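Local coordinates for protein phosphodiesterase MJ0936 (PDB 2AHD) that is a phosphodiesterase of the calcineurin-like phosphoesterase superfamily, built around two mixed beta-sheets with flanking helices, at residues L112-R124 / D131-T145. Numbering follows the deposited sequence.
Sequences LYDVVIYGHTHER and DVLVINPGECCGYLT
Two neighbouring parallel strands, 115-118 and 133-136, run on into loops that meet again at the GHTH sequence, a signature of calcineurin-like phosphoesterases. Four backbone hydrogen bonds join the strands, from Leu133 N to Asp114 O at one end to Tyr118 N to Ile135 O at the other. Val115 CG1 reaches Leu133 CB and Ile135 CD1 on one face of the sheet, while Val116 CG2 meets Val132 CG1 on the other. Asn136 CB lies 3.8 Å above the Tyr118 ring plane, offset toward the rim, and the amide stands 74° from that ring. With CG anti to the backbone N (chi1 -176°), Asn136 sends ND2 into a weak bond with Thr121 OG1, while OD1 closes an Asx turn by accepting from Gly138 N at 2.9 Å. Farther on, His122 ND1 donates to Glu139 OE2 (2.6 Å) from above the carboxylate plane; the same oxygen takes Leu144 N through its syn lone pair. Leu144 CD1 sits over the centre of the His122 imidazole, 3.8 Å from its centroid, and this ring also meets that of His10. The strand pair lies between strands 91-96 and 125-128, with helix 101-110 covering Val116 and Val134.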
loop_
_atom_site.group_PDB
_atom_site.type_symbol
_atom_site.label_atom_id
_atom_site.label_comp_id
_atom_site.label_asym_id
_atom_site.label_seq_id
_atom_site.Cartn_x
_atom_site.Cartn_y
_atom_site.Cartn_z
ATOM N N LEU A 112 8.990 16.128 -6.731
ATOM C CA LEU A 112 9.621 15.301 -7.745
ATOM C C LEU A 112 8.731 14.109 -8.048
ATOM O O LEU A 112 9.033 13.317 -8.937
ATOM C CB LEU A 112 10.987 14.827 -7.257
ATOM C CG LEU A 112 11.965 15.956 -6.940
ATOM C CD1 LEU A 112 13.214 15.417 -6.273
ATOM C CD2 LEU A 112 12.308 16.675 -8.224
ATOM N N TYR A 113 7.631 13.987 -7.309
ATOM C CA TYR A 113 6.695 12.878 -7.495
ATOM C C TYR A 113 5.277 13.367 -7.690
ATOM O O TYR A 113 4.891 14.407 -7.169
ATOM C CB TYR A 113 6.724 11.947 -6.286
ATOM C CG TYR A 113 8.070 11.333 -6.016
ATOM C CD1 TYR A 113 8.483 10.184 -6.695
ATOM C CD2 TYR A 113 8.938 11.908 -5.086
ATOM C CE1 TYR A 113 9.728 9.622 -6.451
ATOM C CE2 TYR A 113 10.185 11.357 -4.836
ATOM C CZ TYR A 113 10.574 10.211 -5.518
ATOM O OH TYR A 113 11.797 9.643 -5.249
ATOM N N ASP A 114 4.499 12.592 -8.433
ATOM C CA ASP A 114 3.109 12.940 -8.712
ATOM C C ASP A 114 2.200 12.476 -7.588
ATOM O O ASP A 114 1.244 13.164 -7.209
ATOM C CB ASP A 114 2.666 12.297 -10.031
ATOM C CG ASP A 114 3.374 12.890 -11.226
ATOM O OD1 ASP A 114 3.135 14.081 -11.519
ATOM O OD2 ASP A 114 4.173 12.173 -11.864
ATOM N N VAL A 115 2.527 11.298 -7.063
ATOM C CA VAL A 115 1.765 10.686 -5.992
ATOM C C VAL A 115 2.690 10.282 -4.862
ATOM O O VAL A 115 3.834 9.930 -5.103
ATOM C CB VAL A 115 1.039 9.432 -6.511
ATOM C CG1 VAL A 115 0.044 8.934 -5.482
ATOM C CG2 VAL A 115 0.345 9.751 -7.832
ATOM N N VAL A 116 2.198 10.365 -3.629
ATOM C CA VAL A 116 2.966 9.954 -2.449
ATOM C C VAL A 116 2.028 9.136 -1.573
ATOM O O VAL A 116 1.030 9.636 -1.072
ATOM C CB VAL A 116 3.502 11.147 -1.645
ATOM C CG1 VAL A 116 4.275 10.652 -0.456
ATOM C CG2 VAL A 116 4.401 11.986 -2.509
ATOM N N ILE A 117 2.353 7.861 -1.416
ATOM C CA ILE A 117 1.545 6.941 -0.637
ATOM C C ILE A 117 2.263 6.514 0.639
ATOM O O ILE A 117 3.464 6.265 0.619
ATOM C CB ILE A 117 1.228 5.701 -1.474
ATOM C CG1 ILE A 117 0.597 6.132 -2.801
ATOM C CG2 ILE A 117 0.318 4.767 -0.693
ATOM C CD1 ILE A 117 0.305 4.995 -3.726
ATOM N N TYR A 118 1.531 6.421 1.746
ATOM C CA TYR A 118 2.135 6.030 3.019
ATOM C C TYR A 118 1.079 5.547 3.998
ATOM O O TYR A 118 -0.096 5.795 3.797
ATOM C CB TYR A 118 2.883 7.219 3.619
ATOM C CG TYR A 118 1.964 8.263 4.178
ATOM C CD1 TYR A 118 1.728 8.346 5.546
ATOM C CD2 TYR A 118 1.290 9.138 3.341
ATOM C CE1 TYR A 118 0.846 9.272 6.064
ATOM C CE2 TYR A 118 0.402 10.072 3.843
ATOM C CZ TYR A 118 0.185 10.138 5.207
ATOM O OH TYR A 118 -0.671 11.085 5.717
ATOM N N GLY A 119 1.502 4.855 5.051
ATOM C CA GLY A 119 0.560 4.360 6.043
ATOM C C GLY A 119 1.038 4.717 7.435
ATOM O O GLY A 119 1.270 5.886 7.728
ATOM N N HIS A 120 1.165 3.719 8.301
ATOM C CA HIS A 120 1.666 3.925 9.661
ATOM C C HIS A 120 0.796 4.660 10.657
ATOM O O HIS A 120 0.699 4.247 11.804
ATOM C CB HIS A 120 3.008 4.632 9.617
ATOM C CG HIS A 120 3.571 4.941 10.967
ATOM N ND1 HIS A 120 3.685 3.992 11.961
ATOM C CD2 HIS A 120 4.102 6.078 11.469
ATOM C CE1 HIS A 120 4.267 4.529 13.015
ATOM N NE2 HIS A 120 4.531 5.793 12.743
ATOM N N THR A 121 0.187 5.760 10.233
ATOM C CA THR A 121 -0.657 6.542 11.121
ATOM C C THR A 121 -1.997 5.891 11.362
ATOM O O THR A 121 -2.628 6.146 12.379
ATOM C CB THR A 121 -0.906 7.948 10.569
ATOM O OG1 THR A 121 -1.590 7.854 9.316
ATOM C CG2 THR A 121 0.410 8.682 10.379
ATOM N N HIS A 122 -2.426 5.038 10.439
ATOM C CA HIS A 122 -3.722 4.377 10.564
ATOM C C HIS A 122 -4.782 5.428 10.237
ATOM O O HIS A 122 -5.972 5.140 10.174
ATOM C CB HIS A 122 -3.932 3.862 11.993
ATOM C CG HIS A 122 -3.155 2.625 12.328
ATOM N ND1 HIS A 122 -3.706 1.366 12.275
ATOM C CD2 HIS A 122 -1.880 2.457 12.745
ATOM C CE1 HIS A 122 -2.806 0.473 12.646
ATOM N NE2 HIS A 122 -1.688 1.109 12.937
ATOM N N GLU A 123 -4.330 6.658 10.032
ATOM C CA GLU A 123 -5.221 7.762 9.708
ATOM C C GLU A 123 -5.348 7.936 8.212
ATOM O O GLU A 123 -4.492 8.545 7.589
ATOM C CB GLU A 123 -4.695 9.064 10.313
ATOM C CG GLU A 123 -4.671 9.081 11.827
ATOM C CD GLU A 123 -6.042 8.837 12.440
ATOM O OE1 GLU A 123 -6.148 8.839 13.683
ATOM O OE2 GLU A 123 -7.020 8.644 11.686
ATOM N N ARG A 124 -6.421 7.405 7.640
ATOM C CA ARG A 124 -6.656 7.516 6.208
ATOM C C ARG A 124 -6.828 8.966 5.770
ATOM O O ARG A 124 -7.669 9.685 6.295
ATOM C CB ARG A 124 -7.914 6.744 5.824
ATOM C CG ARG A 124 -9.172 7.347 6.390
ATOM C CD ARG A 124 -10.400 6.527 6.104
ATOM N NE ARG A 124 -11.555 7.132 6.753
ATOM C CZ ARG A 124 -11.730 7.195 8.070
ATOM N NH1 ARG A 124 -10.827 6.677 8.887
ATOM N NH2 ARG A 124 -12.797 7.795 8.576
ATOM N N ASP A 131 -0.380 20.004 -6.260
ATOM C CA ASP A 131 -0.476 19.081 -7.384
ATOM C C ASP A 131 0.225 17.756 -7.128
ATOM O O ASP A 131 0.610 17.042 -8.062
ATOM C CB ASP A 131 0.059 19.725 -8.660
ATOM C CG ASP A 131 -0.917 20.729 -9.245
ATOM O OD1 ASP A 131 -2.041 20.314 -9.628
ATOM O OD2 ASP A 131 -0.561 21.931 -9.309
ATOM N N VAL A 132 0.393 17.441 -5.847
ATOM C CA VAL A 132 0.987 16.187 -5.432
ATOM C C VAL A 132 -0.178 15.439 -4.792
ATOM O O VAL A 132 -0.844 15.967 -3.907
ATOM C CB VAL A 132 2.086 16.396 -4.385
ATOM C CG1 VAL A 132 2.871 15.114 -4.212
ATOM C CG2 VAL A 132 2.992 17.537 -4.793
ATOM N N LEU A 133 -0.451 14.231 -5.260
ATOM C CA LEU A 133 -1.537 13.447 -4.704
ATOM C C LEU A 133 -1.003 12.654 -3.510
ATOM O O LEU A 133 -0.223 11.717 -3.675
ATOM C CB LEU A 133 -2.095 12.500 -5.769
ATOM C CG LEU A 133 -3.620 12.420 -5.836
ATOM C CD1 LEU A 133 -4.179 11.734 -4.593
ATOM C CD2 LEU A 133 -4.176 13.827 -5.966
ATOM N N VAL A 134 -1.424 13.046 -2.308
ATOM C CA VAL A 134 -0.990 12.401 -1.073
ATOM C C VAL A 134 -2.033 11.414 -0.587
ATOM O O VAL A 134 -3.142 11.800 -0.248
ATOM C CB VAL A 134 -0.745 13.441 0.017
ATOM C CG1 VAL A 134 -0.254 12.762 1.267
ATOM C CG2 VAL A 134 0.265 14.457 -0.468
ATOM N N ILE A 135 -1.662 10.142 -0.524
ATOM C CA ILE A 135 -2.603 9.110 -0.120
ATOM C C ILE A 135 -2.198 8.167 1.010
ATOM O O ILE A 135 -1.122 7.587 0.998
ATOM C CB ILE A 135 -2.978 8.229 -1.331
ATOM C CG1 ILE A 135 -3.551 9.098 -2.455
ATOM C CG2 ILE A 135 -3.973 7.144 -0.910
ATOM C CD1 ILE A 135 -3.774 8.342 -3.751
ATOM N N ASN A 136 -3.087 8.021 1.985
ATOM C CA ASN A 136 -2.895 7.104 3.098
ATOM C C ASN A 136 -4.174 6.295 2.998
ATOM O O ASN A 136 -5.265 6.814 3.186
ATOM C CB ASN A 136 -2.833 7.842 4.439
ATOM C CG ASN A 136 -2.535 6.911 5.610
ATOM O OD1 ASN A 136 -3.057 5.791 5.696
ATOM N ND2 ASN A 136 -1.701 7.381 6.528
ATOM N N PRO A 137 -4.059 5.018 2.660
ATOM C CA PRO A 137 -5.255 4.191 2.539
ATOM C C PRO A 137 -5.998 3.908 3.832
ATOM O O PRO A 137 -7.127 3.410 3.803
ATOM C CB PRO A 137 -4.722 2.918 1.891
ATOM C CG PRO A 137 -3.327 2.846 2.398
ATOM C CD PRO A 137 -2.851 4.262 2.307
ATOM N N GLY A 138 -5.382 4.234 4.965
ATOM C CA GLY A 138 -6.018 3.947 6.234
ATOM C C GLY A 138 -5.605 2.544 6.650
ATOM O O GLY A 138 -4.834 1.894 5.955
ATOM N N GLU A 139 -6.130 2.062 7.771
ATOM C CA GLU A 139 -5.777 0.748 8.282
ATOM C C GLU A 139 -6.719 -0.336 7.810
ATOM O O GLU A 139 -7.932 -0.248 7.973
ATOM C CB GLU A 139 -5.766 0.782 9.805
ATOM C CG GLU A 139 -7.007 1.418 10.388
ATOM C CD GLU A 139 -7.126 1.227 11.871
ATOM O OE1 GLU A 139 -8.163 1.622 12.434
ATOM O OE2 GLU A 139 -6.191 0.680 12.476
ATOM N N CYS A 140 -6.159 -1.378 7.224
ATOM C CA CYS A 140 -6.967 -2.472 6.738
ATOM C C CYS A 140 -7.566 -3.269 7.898
ATOM O O CYS A 140 -8.661 -3.807 7.784
ATOM C CB CYS A 140 -6.114 -3.365 5.847
ATOM S SG CYS A 140 -7.018 -4.660 5.010
ATOM N N CYS A 141 -6.851 -3.340 9.018
ATOM C CA CYS A 141 -7.339 -4.068 10.196
ATOM C C CYS A 141 -8.449 -3.276 10.871
ATOM O O CYS A 141 -9.359 -3.852 11.467
ATOM C CB CYS A 141 -6.211 -4.293 11.195
ATOM S SG CYS A 141 -5.440 -2.779 11.724
ATOM N N GLY A 142 -8.359 -1.953 10.767
ATOM C CA GLY A 142 -9.354 -1.073 11.352
ATOM C C GLY A 142 -9.330 -1.060 12.860
ATOM O O GLY A 142 -10.208 -0.476 13.481
ATOM N N TYR A 143 -8.308 -1.687 13.445
ATOM C CA TYR A 143 -8.156 -1.805 14.902
ATOM C C TYR A 143 -8.193 -0.532 15.715
ATOM O O TYR A 143 -8.901 -0.447 16.716
ATOM C CB TYR A 143 -6.854 -2.520 15.261
ATOM C CG TYR A 143 -6.894 -4.006 15.086
ATOM C CD1 TYR A 143 -8.001 -4.740 15.476
ATOM C CD2 TYR A 143 -5.799 -4.689 14.570
ATOM C CE1 TYR A 143 -8.021 -6.129 15.360
ATOM C CE2 TYR A 143 -5.805 -6.082 14.447
ATOM C CZ TYR A 143 -6.922 -6.797 14.845
ATOM O OH TYR A 143 -6.938 -8.170 14.718
ATOM N N LEU A 144 -7.432 0.461 15.285
ATOM C CA LEU A 144 -7.338 1.687 16.044
ATOM C C LEU A 144 -8.334 2.788 15.738
ATOM O O LEU A 144 -8.323 3.804 16.402
ATOM C CB LEU A 144 -5.890 2.217 15.968
ATOM C CG LEU A 144 -4.780 1.186 16.325
ATOM C CD1 LEU A 144 -3.401 1.839 16.277
ATOM C CD2 LEU A 144 -5.040 0.566 17.712
ATOM N N THR A 145 -9.206 2.596 14.757
ATOM C CA THR A 145 -10.200 3.627 14.419
ATOM C C THR A 145 -11.580 3.007 14.270
ATOM O O THR A 145 -12.580 3.717 14.198
ATOM C CB THR A 145 -9.908 4.362 13.067
ATOM O OG1 THR A 145 -10.093 3.446 11.984
ATOM C CG2 THR A 145 -8.498 4.935 13.026
#